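Local coordinates for Ispd/ispf bifunctional enzyme (Campylobacter jejuni, PDB 1W55), which catalyses two steps of isoprenoid precursor synthesis, transferring the cytidylyl group of CTP to methylerythritol phosphate and later cyclising the phosphorylated product to methylerythritol cyclodiphosphate with release of CMP, at residues F47-Y59 and T64-R76. Residues are numbered along the deposited sequence; the frame is centred on the assembly and turned at random.
With C (cytidine-5'-monophosphate), chain D.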
loop_
_atom_site.group_PDB
_atom_site.type_symbol
_atom_site.label_atom_id
_atom_site.label_comp_id
_atom_site.label_asym_id
_atom_site.label_seq_id
_atom_site.Cartn_x
_atom_site.Cartn_y
_atom_site.Cartn_z
ATOM N N PHE A 47 31.091 -6.786 17.443
ATOM C CA PHE A 47 32.443 -7.029 16.939
ATOM C C PHE A 47 33.481 -6.291 17.768
ATOM O O PHE A 47 33.257 -5.150 18.179
ATOM C CB PHE A 47 32.570 -6.611 15.473
ATOM C CG PHE A 47 31.699 -7.399 14.539
ATOM C CD1 PHE A 47 30.501 -6.859 14.062
ATOM C CD2 PHE A 47 32.077 -8.674 14.122
ATOM C CE1 PHE A 47 29.687 -7.578 13.186
ATOM C CE2 PHE A 47 31.278 -9.403 13.248
ATOM C CZ PHE A 47 30.079 -8.857 12.772
ATOM N N LYS A 48 34.614 -6.956 17.993
ATOM C CA LYS A 48 35.740 -6.407 18.743
ATOM C C LYS A 48 36.342 -5.194 18.050
ATOM O O LYS A 48 36.785 -4.233 18.694
ATOM C CB LYS A 48 36.820 -7.479 18.919
ATOM C CG LYS A 48 37.709 -7.253 20.125
ATOM C CD LYS A 48 39.092 -7.828 19.902
ATOM C CE LYS A 48 39.989 -7.622 21.115
ATOM N NZ LYS A 48 40.958 -8.750 21.223
ATOM N N LYS A 49 36.357 -5.255 16.727
ATOM C CA LYS A 49 36.902 -4.203 15.895
ATOM C C LYS A 49 36.152 -4.256 14.569
ATOM O O LYS A 49 35.722 -5.333 14.132
ATOM C CB LYS A 49 38.397 -4.444 15.684
ATOM C CG LYS A 49 39.176 -3.221 15.240
ATOM C CD LYS A 49 40.614 -3.570 14.909
ATOM C CE LYS A 49 41.523 -3.374 16.119
ATOM N NZ LYS A 49 42.732 -2.567 15.789
ATOM N N ILE A 50 35.967 -3.092 13.953
ATOM C CA ILE A 50 35.404 -3.008 12.609
ATOM C C ILE A 50 36.367 -2.259 11.689
ATOM O O ILE A 50 36.710 -1.099 11.930
ATOM C CB ILE A 50 33.987 -2.370 12.621
ATOM C CG1 ILE A 50 33.058 -3.186 13.521
ATOM C CG2 ILE A 50 33.415 -2.321 11.212
ATOM C CD1 ILE A 50 31.833 -2.441 14.022
ATOM N N VAL A 51 36.814 -2.947 10.645
ATOM C CA VAL A 51 37.743 -2.368 9.681
ATOM C C VAL A 51 37.068 -2.203 8.323
ATOM O O VAL A 51 36.326 -3.074 7.876
ATOM C CB VAL A 51 39.045 -3.214 9.566
ATOM C CG1 VAL A 51 40.041 -2.580 8.579
ATOM C CG2 VAL A 51 39.698 -3.383 10.945
ATOM N N VAL A 52 37.302 -1.065 7.689
ATOM C CA VAL A 52 36.820 -0.822 6.333
ATOM C C VAL A 52 38.011 -0.495 5.434
ATOM O O VAL A 52 38.759 0.440 5.705
ATOM C CB VAL A 52 35.810 0.355 6.273
ATOM C CG1 VAL A 52 35.284 0.554 4.846
ATOM C CG2 VAL A 52 34.656 0.150 7.252
ATOM N N THR A 53 38.186 -1.265 4.366
ATOM C CA THR A 53 39.218 -0.932 3.392
ATOM C C THR A 53 38.652 0.100 2.433
ATOM O O THR A 53 37.481 0.032 2.062
ATOM C CB THR A 53 39.710 -2.171 2.624
ATOM O OG1 THR A 53 38.662 -2.649 1.775
ATOM C CG2 THR A 53 40.004 -3.331 3.566
ATOM N N SER A 54 39.490 1.049 2.027
ATOM C CA SER A 54 39.005 2.217 1.327
ATOM C C SER A 54 40.041 2.794 0.359
ATOM O O SER A 54 41.237 2.719 0.611
ATOM C CB SER A 54 38.580 3.282 2.349
ATOM O OG SER A 54 38.012 4.408 1.694
ATOM N N SER A 55 39.552 3.360 -0.744
ATOM C CA SER A 55 40.366 4.130 -1.689
ATOM C C SER A 55 40.125 5.624 -1.503
ATOM O O SER A 55 40.671 6.439 -2.253
ATOM C CB SER A 55 40.016 3.764 -3.132
ATOM O OG SER A 55 40.465 2.464 -3.441
ATOM N N ASN A 56 39.282 5.971 -0.529
ATOM C CA ASN A 56 38.912 7.360 -0.237
ATOM C C ASN A 56 38.765 7.566 1.270
ATOM O O ASN A 56 37.674 7.916 1.751
ATOM C CB ASN A 56 37.585 7.739 -0.912
ATOM C CG ASN A 56 37.461 7.222 -2.338
ATOM O OD1 ASN A 56 37.527 7.990 -3.300
ATOM N ND2 ASN A 56 37.241 5.918 -2.477
ATOM N N ILE A 57 39.852 7.346 2.005
ATOM C CA ILE A 57 39.817 7.361 3.471
ATOM C C ILE A 57 39.401 8.723 4.037
ATOM O O ILE A 57 38.571 8.789 4.947
ATOM C CB ILE A 57 41.170 6.879 4.078
ATOM C CG1 ILE A 57 41.371 5.381 3.822
ATOM C CG2 ILE A 57 41.224 7.141 5.597
ATOM C CD1 ILE A 57 42.690 4.820 4.359
ATOM N N THR A 58 39.980 9.790 3.487
ATOM C CA THR A 58 39.738 11.165 3.922
ATOM C C THR A 58 38.249 11.467 3.882
ATOM O O THR A 58 37.676 11.940 4.866
ATOM C CB THR A 58 40.507 12.173 3.010
ATOM O OG1 THR A 58 41.919 11.920 3.074
ATOM C CG2 THR A 58 40.382 13.610 3.545
ATOM N N TYR A 59 37.634 11.174 2.740
ATOM C CA TYR A 59 36.212 11.383 2.554
ATOM C C TYR A 59 35.365 10.502 3.494
ATOM O O TYR A 59 34.454 11.007 4.156
ATOM C CB TYR A 59 35.834 11.167 1.089
ATOM C CG TYR A 59 34.403 11.537 0.774
ATOM C CD1 TYR A 59 33.881 12.797 1.127
ATOM C CD2 TYR A 59 33.561 10.632 0.136
ATOM C CE1 TYR A 59 32.553 13.123 0.851
ATOM C CE2 TYR A 59 32.240 10.954 -0.154
ATOM C CZ TYR A 59 31.743 12.194 0.202
ATOM O OH TYR A 59 30.428 12.485 -0.079
ATOM N N THR A 64 31.824 8.987 9.791
ATOM C CA THR A 64 31.727 8.239 11.036
ATOM C C THR A 64 33.047 8.247 11.805
ATOM O O THR A 64 34.107 8.468 11.228
ATOM C CB THR A 64 31.247 6.775 10.766
ATOM O OG1 THR A 64 31.205 6.037 11.994
ATOM C CG2 THR A 64 32.252 6.006 9.911
ATOM N N LYS A 65 32.963 7.975 13.103
ATOM C CA LYS A 65 34.131 7.816 13.959
ATOM C C LYS A 65 34.204 6.388 14.516
ATOM O O LYS A 65 35.067 6.080 15.340
ATOM C CB LYS A 65 34.087 8.848 15.102
ATOM C CG LYS A 65 32.698 9.025 15.759
ATOM C CD LYS A 65 32.579 10.361 16.498
ATOM C CE LYS A 65 31.778 11.387 15.701
ATOM N NZ LYS A 65 32.492 12.701 15.591
ATOM N N ASN A 66 33.305 5.521 14.048
ATOM C CA ASN A 66 33.118 4.182 14.618
ATOM C C ASN A 66 33.984 3.055 14.056
ATOM O O ASN A 66 34.004 1.958 14.617
ATOM C CB ASN A 66 31.646 3.763 14.513
ATOM C CG ASN A 66 30.747 4.543 15.455
ATOM O OD1 ASN A 66 31.171 4.953 16.539
ATOM N ND2 ASN A 66 29.501 4.754 15.044
ATOM N N TYR A 67 34.682 3.296 12.951
ATOM C CA TYR A 67 35.426 2.215 12.311
ATOM C C TYR A 67 36.872 2.569 12.093
ATOM O O TYR A 67 37.250 3.739 12.076
ATOM C CB TYR A 67 34.810 1.832 10.959
ATOM C CG TYR A 67 33.303 1.784 10.934
ATOM C CD1 TYR A 67 32.587 2.531 10.004
ATOM C CD2 TYR A 67 32.593 0.991 11.831
ATOM C CE1 TYR A 67 31.209 2.488 9.970
ATOM C CE2 TYR A 67 31.210 0.948 11.809
ATOM C CZ TYR A 67 30.525 1.705 10.878
ATOM O OH TYR A 67 29.149 1.672 10.840
ATOM N N GLU A 68 37.686 1.544 11.912
ATOM C CA GLU A 68 39.055 1.766 11.478
ATOM C C GLU A 68 39.108 1.670 9.964
ATOM O O GLU A 68 38.577 0.728 9.367
ATOM C CB GLU A 68 40.001 0.768 12.136
ATOM C CG GLU A 68 40.235 1.082 13.605
ATOM C CD GLU A 68 41.374 0.284 14.209
ATOM O OE1 GLU A 68 41.134 -0.365 15.249
ATOM O OE2 GLU A 68 42.500 0.316 13.650
ATOM N N PHE A 69 39.725 2.665 9.347
ATOM C CA PHE A 69 39.887 2.675 7.907
ATOM C C PHE A 69 41.318 2.335 7.541
ATOM O O PHE A 69 42.256 2.738 8.232
ATOM C CB PHE A 69 39.499 4.033 7.339
ATOM C CG PHE A 69 38.039 4.330 7.460
ATOM C CD1 PHE A 69 37.550 5.042 8.561
ATOM C CD2 PHE A 69 37.147 3.889 6.485
ATOM C CE1 PHE A 69 36.193 5.317 8.684
ATOM C CE2 PHE A 69 35.779 4.148 6.596
ATOM C CZ PHE A 69 35.296 4.865 7.693
ATOM N N ILE A 70 41.475 1.587 6.454
ATOM C CA ILE A 70 42.784 1.250 5.947
ATOM C C ILE A 70 42.775 1.316 4.419
ATOM O O ILE A 70 41.785 0.951 3.778
ATOM C CB ILE A 70 43.219 -0.142 6.478
ATOM C CG1 ILE A 70 44.723 -0.349 6.264
ATOM C CG2 ILE A 70 42.378 -1.272 5.855
ATOM C CD1 ILE A 70 45.346 -1.297 7.266
ATOM N N GLU A 71 43.873 1.813 3.852
ATOM C CA GLU A 71 44.013 1.976 2.408
ATOM C C GLU A 71 43.968 0.606 1.749
ATOM O O GLU A 71 44.614 -0.323 2.219
ATOM C CB GLU A 71 45.328 2.709 2.068
ATOM C CG GLU A 71 45.476 3.131 0.606
ATOM C CD GLU A 71 44.496 4.222 0.163
ATOM O OE1 GLU A 71 44.026 5.016 1.013
ATOM O OE2 GLU A 71 44.202 4.304 -1.057
ATOM N N GLY A 72 43.178 0.479 0.686
ATOM C CA GLY A 72 43.071 -0.781 -0.025
ATOM C C GLY A 72 44.354 -1.126 -0.753
ATOM O O GLY A 72 45.289 -0.316 -0.794
ATOM N N GLY A 73 44.404 -2.333 -1.311
ATOM C CA GLY A 73 45.517 -2.757 -2.151
ATOM C C GLY A 73 45.059 -2.880 -3.592
ATOM O O GLY A 73 43.976 -2.393 -3.939
ATOM N N ASP A 74 45.862 -3.554 -4.419
ATOM C CA ASP A 74 45.557 -3.732 -5.847
ATOM C C ASP A 74 44.461 -4.768 -6.119
ATOM O O ASP A 74 43.839 -4.775 -7.183
ATOM C CB ASP A 74 46.825 -4.135 -6.618
ATOM C CG ASP A 74 47.910 -3.051 -6.601
ATOM O OD1 ASP A 74 47.652 -1.923 -6.129
ATOM O OD2 ASP A 74 49.063 -3.253 -7.048
ATOM N N THR A 75 44.253 -5.676 -5.175
ATOM C CA THR A 75 43.205 -6.677 -5.315
ATOM C C THR A 75 42.428 -6.794 -4.012
ATOM O O THR A 75 42.889 -6.348 -2.955
ATOM C CB THR A 75 43.810 -8.054 -5.673
ATOM O OG1 THR A 75 44.723 -8.450 -4.642
ATOM C CG2 THR A 75 44.685 -7.983 -6.929
ATOM N N ARG A 76 41.254 -7.411 -4.101
ATOM C CA ARG A 76 40.483 -7.807 -2.930
ATOM C C ARG A 76 41.371 -8.454 -1.862
ATOM O O ARG A 76 41.374 -8.025 -0.697
ATOM C CB ARG A 76 39.367 -8.766 -3.360
ATOM C CG ARG A 76 38.313 -9.049 -2.291
ATOM C CD ARG A 76 37.282 -10.089 -2.726
ATOM N NE ARG A 76 36.230 -10.313 -1.736
ATOM C CZ ARG A 76 36.353 -11.059 -0.632
ATOM N NH1 ARG A 76 37.504 -11.664 -0.330
ATOM N NH2 ARG A 76 35.312 -11.193 0.185
HETATM O OP3 C D . 33.706 -8.391 -6.771
HETATM P P C D . 35.117 -7.893 -6.568
HETATM O OP1 C D . 35.502 -6.816 -7.551
HETATM O OP2 C D . 36.144 -8.980 -6.349
HETATM O "O5'" C D . 35.053 -7.056 -5.191
HETATM C "C5'" C D . 34.668 -7.654 -3.963
HETATM C "C4'" C D . 34.822 -6.648 -2.821
HETATM O "O4'" C D . 36.201 -6.383 -2.539
HETATM C "C3'" C D . 34.174 -5.312 -3.127
HETATM O "O3'" C D . 33.422 -4.947 -1.985
HETATM C "C2'" C D . 35.324 -4.348 -3.330
HETATM O "O2'" C D . 35.021 -3.023 -2.910
HETATM C "C1'" C D . 36.426 -4.974 -2.491
HETATM N N1 C D . 37.742 -4.663 -3.048
HETATM C C2 C D . 38.714 -4.109 -2.197
HETATM O O2 C D . 38.448 -3.893 -0.984
HETATM N N3 C D . 39.928 -3.820 -2.708
HETATM C C4 C D . 40.214 -4.039 -4.021
HETATM N N4 C D . 41.443 -3.729 -4.510
HETATM C C5 C D . 39.259 -4.584 -4.873
HETATM C C6 C D . 38.009 -4.893 -4.351
HETATM O O HOH W 1 36.259 -0.386 15.446
HETATM O O HOH W 2 42.494 7.067 0.337
#
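Tyr67 opens the pairing by laying its CD2 side obliquely against Ile50, CD2 to CG2 3.5 Å, while helix 33-42 packs on the same ring. At Glu68 strand 68-71 joins strand 50-54 in parallel: Glu68 N donates to Ile50 O and Glu68 O receives Val52 N, both 2.8 Å and nearly straight. The extended Glu68 side chain reaches Lys49 in a salt bridge, NZ meeting Glu68 OE1 on its syn side at 2.8 Å, tilted 22° from the carboxylate plane. Phe69 turns to the other face beside Val52, CD2 to CB 3.8 Å, and Ile57 CG2, from the connecting helix, touches Phe69 CB. Ile70 N donates to Val52 O and its O accepts from Ser54 N; its CG2, lodged between backbone N and carbonyl carbon, meets Val51 CG1 (3.8 Å) and Thr53 CG2, under helix 76-84. Glu71 bends at chi2 (67°), and a water links its OE1 to Ile57 N. Gly72 N ends the ladder on Ser54 O, from above the carbonyl plane. In the following loop Gly73 O accepts from N4 of the bound CMP (2.9 Å), while Thr53 OG1 donates to cytosine O2 (3.0 Å). This beta-alpha-beta unit thus places two cytosine-reading groups near the C-terminal ends of its strands, consistent with selection of CTP.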